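Local structure of hemolysin-related protein (Vibrio cholerae serotype O1, 6MLT) at residues Y87-G90 and G91-A94; I162-D166 and G167-Y171; V241-S244 and L245-E249; Y576-F580 and S581-A585. The protein serves in the extracellular biofilm matrix, binds calcium, and probably recognises carbohydrate through a beta-prism lectin region, consistent with a part in biofilm adhesion. One frame throughout, in Å; residues are numbered along the deposited sequence.

Interaction 1. Residues Y87-G90 and G91-A94; sequences YSNG and GVIA
The side chain of N89 folds back over its own backbone and takes the amide of G91, two residues on. Its CG sits between the backbone N and the carbonyl carbon (chi1 62°), and OD1 is turned back to the CA side of the amide while ND2 points outward. That rotation puts N89 OD1 2.8 Å from G91 N, in a hydrogen bond with an angle of 151° at the hydrogen. The N-H does not come in on a lone pair: it approaches from above the carbonyl plane of the N89 amide, 46° out of it. On the other branch of the amide, N89 ND2 lies 3.6 Å from CG2 of V92, the methyl that stands beside the V92 backbone N; the two side chains run at a slant to each other. ND2 also makes a weak hydrogen bond to the backbone O of G130, so both ends of the amide are engaged.

Upstream, the chain bends in a type I turn from Y87 to G90, closed by the bond of 2.8 Å from G90 N to Y87 O. G90 and G91 both have positive phi, a region that glycine adopts readily. The Y87 ring passes G91 obliquely, with Y87 CD1 4.4 Å from G91 CA; F24 stacks on this ring, and Y87 OH bonds to E83. The link from N89 OD1 to G91 N is an Asx turn, here overlapping the end of a type I turn and steering the chain into strand 93-94, which pairs with strand 71-76.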
# COMPACT_ATOMS: atom_id res chain seq x y z
N TYR A 87 -26.40 16.96 -16.50
CA TYR A 87 -26.95 15.86 -17.27
C TYR A 87 -27.59 16.35 -18.57
O TYR A 87 -28.50 15.71 -19.10
CB TYR A 87 -27.97 15.06 -16.45
CG TYR A 87 -27.48 14.65 -15.09
CD1 TYR A 87 -26.55 13.64 -14.93
CD2 TYR A 87 -27.97 15.28 -13.94
CE1 TYR A 87 -26.11 13.26 -13.67
CE2 TYR A 87 -27.54 14.90 -12.68
CZ TYR A 87 -26.61 13.89 -12.55
OH TYR A 87 -26.18 13.53 -11.30
N SER A 88 -27.12 17.48 -19.10
CA SER A 88 -27.64 17.99 -20.36
C SER A 88 -27.41 17.01 -21.51
O SER A 88 -28.11 17.09 -22.52
CB SER A 88 -27.01 19.34 -20.69
OG SER A 88 -25.63 19.20 -20.98
N ASN A 89 -26.46 16.10 -21.37
CA ASN A 89 -26.24 15.07 -22.38
C ASN A 89 -27.18 13.88 -22.22
O ASN A 89 -27.04 12.90 -22.95
CB ASN A 89 -24.78 14.58 -22.34
CG ASN A 89 -24.40 13.93 -21.01
OD1 ASN A 89 -25.21 13.84 -20.08
ND2 ASN A 89 -23.16 13.48 -20.92
N GLY A 90 -28.13 13.94 -21.29
CA GLY A 90 -29.00 12.82 -21.04
C GLY A 90 -28.45 11.79 -20.08
O GLY A 90 -29.10 10.76 -19.86
N GLY A 91 -27.29 12.03 -19.49
CA GLY A 91 -26.69 11.08 -18.56
C GLY A 91 -25.82 10.05 -19.26
O GLY A 91 -26.00 9.73 -20.43
N VAL A 92 -24.86 9.52 -18.51
CA VAL A 92 -23.94 8.51 -19.01
C VAL A 92 -24.18 7.22 -18.25
O VAL A 92 -24.16 7.20 -17.01
CB VAL A 92 -22.48 8.96 -18.86
CG1 VAL A 92 -21.52 7.85 -19.30
CG2 VAL A 92 -22.24 10.23 -19.68
N ILE A 93 -24.41 6.13 -18.99
CA ILE A 93 -24.65 4.82 -18.40
C ILE A 93 -23.32 4.12 -18.16
O ILE A 93 -22.46 4.05 -19.06
CB ILE A 93 -25.57 3.97 -19.30
CG1 ILE A 93 -26.94 4.65 -19.47
CG2 ILE A 93 -25.74 2.56 -18.73
CD1 ILE A 93 -27.73 4.76 -18.18
N ALA A 94 -23.14 3.60 -16.95
CA ALA A 94 -22.02 2.74 -16.62
C ALA A 94 -22.57 1.53 -15.86
O ALA A 94 -23.68 1.56 -15.33
CB ALA A 94 -20.98 3.46 -15.76

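Interaction 2. Residues I162-D166 and G167-Y171; sequences ILAAD and GVYSY
D166 tucks its carboxylate in over its own main chain (chi1 61°), and Y169 swings its ring to lie beside its backbone N (chi1 -58°); together these rotations bring the phenol to the acid. Y169 OH donates to D166 OD1 at 2.7 Å. The oxygen lies at the edge of the ring, near its plane, whereas the hydroxyl meets the carboxylate from above its plane, the two planes being 34° apart. The same hydroxyl is also hydrogen-bonded to S139 N, and D166 OD2 to A140 N, so the pair ties the loop after strand 132-137 to this turn.

The residues form a tight beta hairpin, strands 161-164 and 167-170 being the two inner strands of a four-stranded antiparallel sheet, a blade of the beta-propeller. I162 and Y169 are a hydrogen-bonded pair: I162 N reaches Y169 O at 2.7 Å, and Y169 N returns to I162 O at 2.8 Å. V168 CA adds a C-H contact to the same I162 O, 3.4 Å away. L163 and V168, a non-hydrogen-bonded pair, lie side by side on the other face, with L163 CD2 3.8 Å from V168 CG1. On the face of I162 and Y169, A164 CB rests obliquely against the ring, 3.9 Å from Y169 CE1, and L136 of strand 132-137 touches both I162 and Y169.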
# COMPACT_ATOMS: atom_id res chain seq x y z
N ILE A 162 -4.81 1.97 -18.94
CA ILE A 162 -6.10 1.65 -18.35
C ILE A 162 -6.21 0.13 -18.29
O ILE A 162 -6.19 -0.54 -19.33
CB ILE A 162 -7.25 2.26 -19.18
CG1 ILE A 162 -7.13 3.79 -19.19
CG2 ILE A 162 -8.60 1.84 -18.65
CD1 ILE A 162 -7.98 4.47 -20.26
N LEU A 163 -6.28 -0.41 -17.08
CA LEU A 163 -6.37 -1.85 -16.86
C LEU A 163 -7.84 -2.21 -16.65
O LEU A 163 -8.40 -1.93 -15.58
CB LEU A 163 -5.52 -2.27 -15.66
CG LEU A 163 -4.17 -1.58 -15.45
CD1 LEU A 163 -3.51 -2.14 -14.19
CD2 LEU A 163 -3.28 -1.74 -16.63
N ALA A 164 -8.45 -2.83 -17.65
CA ALA A 164 -9.88 -3.12 -17.64
C ALA A 164 -10.11 -4.62 -17.68
O ALA A 164 -9.18 -5.42 -17.72
CB ALA A 164 -10.58 -2.43 -18.81
N ALA A 165 -11.39 -5.00 -17.70
CA ALA A 165 -11.76 -6.40 -17.53
C ALA A 165 -11.33 -7.27 -18.70
O ALA A 165 -11.13 -8.48 -18.53
CB ALA A 165 -13.27 -6.53 -17.33
N ASP A 166 -11.22 -6.70 -19.90
CA ASP A 166 -10.97 -7.47 -21.11
C ASP A 166 -9.63 -7.14 -21.76
O ASP A 166 -9.36 -7.64 -22.86
CB ASP A 166 -12.10 -7.26 -22.11
CG ASP A 166 -12.24 -5.79 -22.56
OD1 ASP A 166 -11.60 -4.88 -21.98
OD2 ASP A 166 -13.01 -5.56 -23.52
N GLY A 167 -8.81 -6.33 -21.13
CA GLY A 167 -7.52 -5.97 -21.70
C GLY A 167 -6.95 -4.74 -21.04
O GLY A 167 -7.50 -4.18 -20.10
N VAL A 168 -5.80 -4.33 -21.59
CA VAL A 168 -5.07 -3.15 -21.15
C VAL A 168 -5.05 -2.16 -22.30
O VAL A 168 -4.76 -2.54 -23.44
CB VAL A 168 -3.63 -3.51 -20.71
CG1 VAL A 168 -2.83 -2.24 -20.41
CG2 VAL A 168 -3.69 -4.43 -19.51
N TYR A 169 -5.35 -0.91 -21.98
CA TYR A 169 -5.54 0.14 -22.97
C TYR A 169 -4.61 1.31 -22.67
O TYR A 169 -4.28 1.60 -21.52
CB TYR A 169 -6.98 0.65 -22.97
CG TYR A 169 -8.03 -0.41 -23.24
CD1 TYR A 169 -8.38 -1.34 -22.26
CD2 TYR A 169 -8.67 -0.48 -24.47
CE1 TYR A 169 -9.34 -2.31 -22.51
CE2 TYR A 169 -9.63 -1.43 -24.72
CZ TYR A 169 -9.96 -2.34 -23.74
OH TYR A 169 -10.92 -3.29 -24.01
N SER A 170 -4.20 1.99 -23.74
CA SER A 170 -3.52 3.27 -23.66
C SER A 170 -4.54 4.39 -23.81
O SER A 170 -5.39 4.34 -24.70
CB SER A 170 -2.45 3.39 -24.75
OG SER A 170 -2.14 4.74 -25.01
N TYR A 171 -4.44 5.40 -22.95
CA TYR A 171 -5.33 6.55 -23.06
C TYR A 171 -5.27 7.16 -24.46
O TYR A 171 -6.28 7.59 -25.01
CB TYR A 171 -4.98 7.60 -22.01
CG TYR A 171 -5.77 8.88 -22.15
CD1 TYR A 171 -7.06 8.97 -21.67
CD2 TYR A 171 -5.21 10.00 -22.75
CE1 TYR A 171 -7.80 10.14 -21.79
CE2 TYR A 171 -5.94 11.18 -22.88
CZ TYR A 171 -7.23 11.24 -22.39
OH TYR A 171 -7.98 12.39 -22.51

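Interaction 3. Residues V241-S244 and L245-E249; sequences VPAS and LSTPE
From S244 to T247 the backbone makes a type I turn, closed by T247 N donating to S244 O at 3.0 Å with 146° at the hydrogen. The N-H rises steeply above the carbonyl plane of S244, well off either lone pair.

A second link runs between the side chains at the two ends of the turn. S244 OG and T247 OG1 are each flanked by the N and C atoms of their own residue (chi1 75° and 59°), which points the hydroxyls at each other, and they hydrogen-bond at 2.9 Å. The hydroxyl of S246 is in the same cluster, S246 OG lying 3.2 Å from S244 OG. On the T247 side, the A243 methyl packs against the end of the turn, with A243 CB 3.6 Å from T247 O and 3.8 Å from T247 OG1. The turn lies in the surface loop between strands 236-241 and 252-256, where P248 O is bonded by S251 OG and N267 ND2.

Backbone and side-chain bonds thus span the same two residues. Either hydroxyl could be the donor; the clasp is made by neutral groups, without a charge pair.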
# COMPACT_ATOMS: atom_id res chain seq x y z
N VAL A 241 -10.38 -15.76 -3.87
CA VAL A 241 -11.25 -16.53 -4.75
C VAL A 241 -12.58 -16.72 -4.03
O VAL A 241 -12.64 -17.51 -3.08
CB VAL A 241 -10.62 -17.89 -5.12
CG1 VAL A 241 -11.56 -18.68 -6.03
CG2 VAL A 241 -9.26 -17.69 -5.77
N PRO A 242 -13.65 -16.04 -4.42
CA PRO A 242 -14.90 -16.13 -3.65
C PRO A 242 -15.71 -17.38 -3.94
O PRO A 242 -16.41 -17.89 -3.05
CB PRO A 242 -15.66 -14.87 -4.07
CG PRO A 242 -15.12 -14.51 -5.42
CD PRO A 242 -13.68 -14.95 -5.41
N ALA A 243 -15.62 -17.89 -5.16
CA ALA A 243 -16.43 -19.04 -5.56
C ALA A 243 -17.90 -18.76 -5.26
O ALA A 243 -18.37 -17.63 -5.45
CB ALA A 243 -15.93 -20.31 -4.87
N SER A 244 -18.64 -19.76 -4.80
CA SER A 244 -20.05 -19.57 -4.49
C SER A 244 -20.40 -20.34 -3.23
O SER A 244 -19.65 -21.21 -2.78
CB SER A 244 -20.94 -20.04 -5.64
OG SER A 244 -20.98 -21.46 -5.67
N LEU A 245 -21.55 -20.02 -2.66
CA LEU A 245 -21.95 -20.65 -1.41
C LEU A 245 -22.18 -22.14 -1.58
O LEU A 245 -22.06 -22.89 -0.60
CB LEU A 245 -23.20 -19.98 -0.86
CG LEU A 245 -23.61 -20.34 0.57
CD1 LEU A 245 -22.49 -20.07 1.56
CD2 LEU A 245 -24.87 -19.56 0.95
N SER A 246 -22.49 -22.60 -2.79
CA SER A 246 -22.65 -24.03 -3.03
C SER A 246 -21.35 -24.72 -3.42
O SER A 246 -21.33 -25.95 -3.52
CB SER A 246 -23.70 -24.26 -4.13
OG SER A 246 -23.26 -23.72 -5.35
N THR A 247 -20.27 -23.97 -3.64
CA THR A 247 -18.96 -24.56 -3.92
C THR A 247 -17.90 -23.97 -2.99
O THR A 247 -16.87 -23.47 -3.44
CB THR A 247 -18.56 -24.36 -5.38
OG1 THR A 247 -18.52 -22.96 -5.68
CG2 THR A 247 -19.55 -25.06 -6.31
N PRO A 248 -18.13 -24.01 -1.68
CA PRO A 248 -17.19 -23.36 -0.75
C PRO A 248 -15.81 -23.96 -0.78
O PRO A 248 -14.84 -23.27 -0.43
CB PRO A 248 -17.86 -23.55 0.62
CG PRO A 248 -18.70 -24.77 0.45
CD PRO A 248 -19.20 -24.74 -0.97
N GLU A 249 -15.68 -25.22 -1.18
CA GLU A 249 -14.38 -25.88 -1.27
C GLU A 249 -13.48 -25.22 -2.31
O GLU A 249 -12.27 -25.47 -2.31
CB GLU A 249 -14.56 -27.36 -1.60
CG GLU A 249 -15.11 -27.66 -3.00
CD GLU A 249 -16.63 -27.56 -3.11
OE1 GLU A 249 -17.28 -27.05 -2.16
OE2 GLU A 249 -17.19 -27.98 -4.15

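Interaction 4. Residues Y576-F580 and S581-A585; sequences YAFNF and SDINA
A type I turn from F580 to I583, set in the long irregular chain that follows strand 553-559, is closed by I583 N donating to F580 O. This bond is rather long at 3.2 Å, though fairly straight, with 157° at the hydrogen, and the N-H comes from above the carbonyl plane of F580. I583 presents CG2 to the edge of the F578 ring, 3.8 Å from F578 CE1, the two side chains crossing at about a right angle. One face of that same ring is covered by the chain itself: F580 N stands 3.6 Å above its plane, over the centre.

D582 reaches the propeller through a salt bridge with R196, which lies just before strand 197-200 and in sequence between the sodium ligands Q195 and E197. Within the C-terminal chain, S581 OG bonds to H600 NE2, and W573 stacks on F578. Inside the bend a water bridges the two segments. N579 draws its amide in above the main chain (chi1 74°), turning OD1 inward, and the water donates to N579 OD1 at 2.8 Å while accepting from D582 N at 3.0 Å. The F580 ring turns out from the bend, and F578 CE2 lies 4.0 Å above one of its faces.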
# COMPACT_ATOMS: atom_id res chain seq x y z
N TYR A 576 -11.01 1.68 -7.29
CA TYR A 576 -11.33 0.62 -6.33
C TYR A 576 -10.08 -0.00 -5.74
O TYR A 576 -10.05 -0.38 -4.56
CB TYR A 576 -12.19 -0.43 -7.03
CG TYR A 576 -12.71 -1.51 -6.13
CD1 TYR A 576 -11.98 -2.66 -5.91
CD2 TYR A 576 -13.95 -1.39 -5.51
CE1 TYR A 576 -12.45 -3.67 -5.09
CE2 TYR A 576 -14.44 -2.40 -4.68
CZ TYR A 576 -13.68 -3.53 -4.48
OH TYR A 576 -14.13 -4.53 -3.67
N ALA A 577 -9.03 -0.14 -6.56
CA ALA A 577 -7.74 -0.69 -6.11
C ALA A 577 -6.81 0.44 -5.65
O ALA A 577 -5.70 0.62 -6.13
CB ALA A 577 -7.10 -1.50 -7.24
N PHE A 578 -7.30 1.18 -4.66
CA PHE A 578 -6.59 2.36 -4.17
C PHE A 578 -5.50 1.96 -3.18
O PHE A 578 -5.74 1.19 -2.26
CB PHE A 578 -7.56 3.33 -3.50
CG PHE A 578 -6.88 4.51 -2.89
CD1 PHE A 578 -6.47 5.57 -3.68
CD2 PHE A 578 -6.59 4.54 -1.53
CE1 PHE A 578 -5.83 6.65 -3.12
CE2 PHE A 578 -5.94 5.62 -0.97
CZ PHE A 578 -5.56 6.67 -1.76
N ASN A 579 -4.30 2.52 -3.37
CA ASN A 579 -3.21 2.32 -2.42
C ASN A 579 -2.19 3.46 -2.48
O ASN A 579 -0.98 3.23 -2.36
CB ASN A 579 -2.51 0.97 -2.68
CG ASN A 579 -1.64 0.99 -3.92
OD1 ASN A 579 -1.93 1.68 -4.89
ND2 ASN A 579 -0.55 0.23 -3.88
N PHE A 580 -2.68 4.69 -2.67
CA PHE A 580 -1.88 5.91 -2.62
C PHE A 580 -0.91 6.08 -3.78
O PHE A 580 -0.86 7.15 -4.40
CB PHE A 580 -1.08 6.01 -1.32
CG PHE A 580 -1.89 6.37 -0.12
CD1 PHE A 580 -2.34 7.67 0.07
CD2 PHE A 580 -2.19 5.42 0.84
CE1 PHE A 580 -3.08 8.01 1.18
CE2 PHE A 580 -2.94 5.76 1.95
CZ PHE A 580 -3.39 7.05 2.13
N SER A 581 -0.10 5.06 -4.05
CA SER A 581 1.12 5.26 -4.82
C SER A 581 0.87 5.62 -6.28
O SER A 581 1.78 6.14 -6.93
CB SER A 581 2.00 4.02 -4.75
OG SER A 581 2.28 3.73 -3.40
N ASP A 582 -0.32 5.35 -6.81
CA ASP A 582 -0.62 5.59 -8.22
C ASP A 582 -1.41 6.87 -8.45
O ASP A 582 -1.94 7.06 -9.54
CB ASP A 582 -1.38 4.40 -8.81
CG ASP A 582 -0.45 3.35 -9.39
OD1 ASP A 582 0.59 3.74 -9.97
OD2 ASP A 582 -0.75 2.14 -9.27
N ILE A 583 -1.49 7.75 -7.45
CA ILE A 583 -2.26 8.98 -7.62
C ILE A 583 -1.64 10.06 -6.73
O ILE A 583 -1.25 9.80 -5.59
CB ILE A 583 -3.75 8.75 -7.31
CG1 ILE A 583 -4.60 9.94 -7.77
CG2 ILE A 583 -3.97 8.48 -5.82
CD1 ILE A 583 -4.74 10.03 -9.27
N ASN A 584 -1.54 11.26 -7.29
CA ASN A 584 -1.18 12.44 -6.52
C ASN A 584 -2.45 13.15 -6.04
O ASN A 584 -3.55 12.88 -6.51
CB ASN A 584 -0.33 13.39 -7.36
CG ASN A 584 0.97 12.75 -7.83
OD1 ASN A 584 1.64 12.03 -7.08
ND2 ASN A 584 1.33 13.00 -9.09
N ALA A 585 -2.28 14.05 -5.07
CA ALA A 585 -3.43 14.72 -4.47
C ALA A 585 -4.23 15.50 -5.50
O ALA A 585 -5.46 15.56 -5.44
CB ALA A 585 -2.97 15.63 -3.33
O HOH W 1 -2.92 4.13 -5.79

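From the N terminus, the four contacts come in series, none nesting in or crossing another. Interaction 1 ends the loop after strand 71-76 and hands the chain to strand 93-94. Interaction 2 closes a hairpin inside the sheet that runs from strand 150-152 to strand 174-178, and interaction 3 shapes the surface loop between strands 236-241 and 252-256. Interaction 4 comes far later, beyond strand 553-559, yet it lies nearest the middle of the molecule, its centre about 17 Å from that of interaction 2. No two of the contacts touch; interactions 2 and 4 approach to about 7 Å between nearest atoms. The first three belong to different sheets, while 576-585 is irregular chain reaching back, through D582 and R196, to the start of strand 197-200.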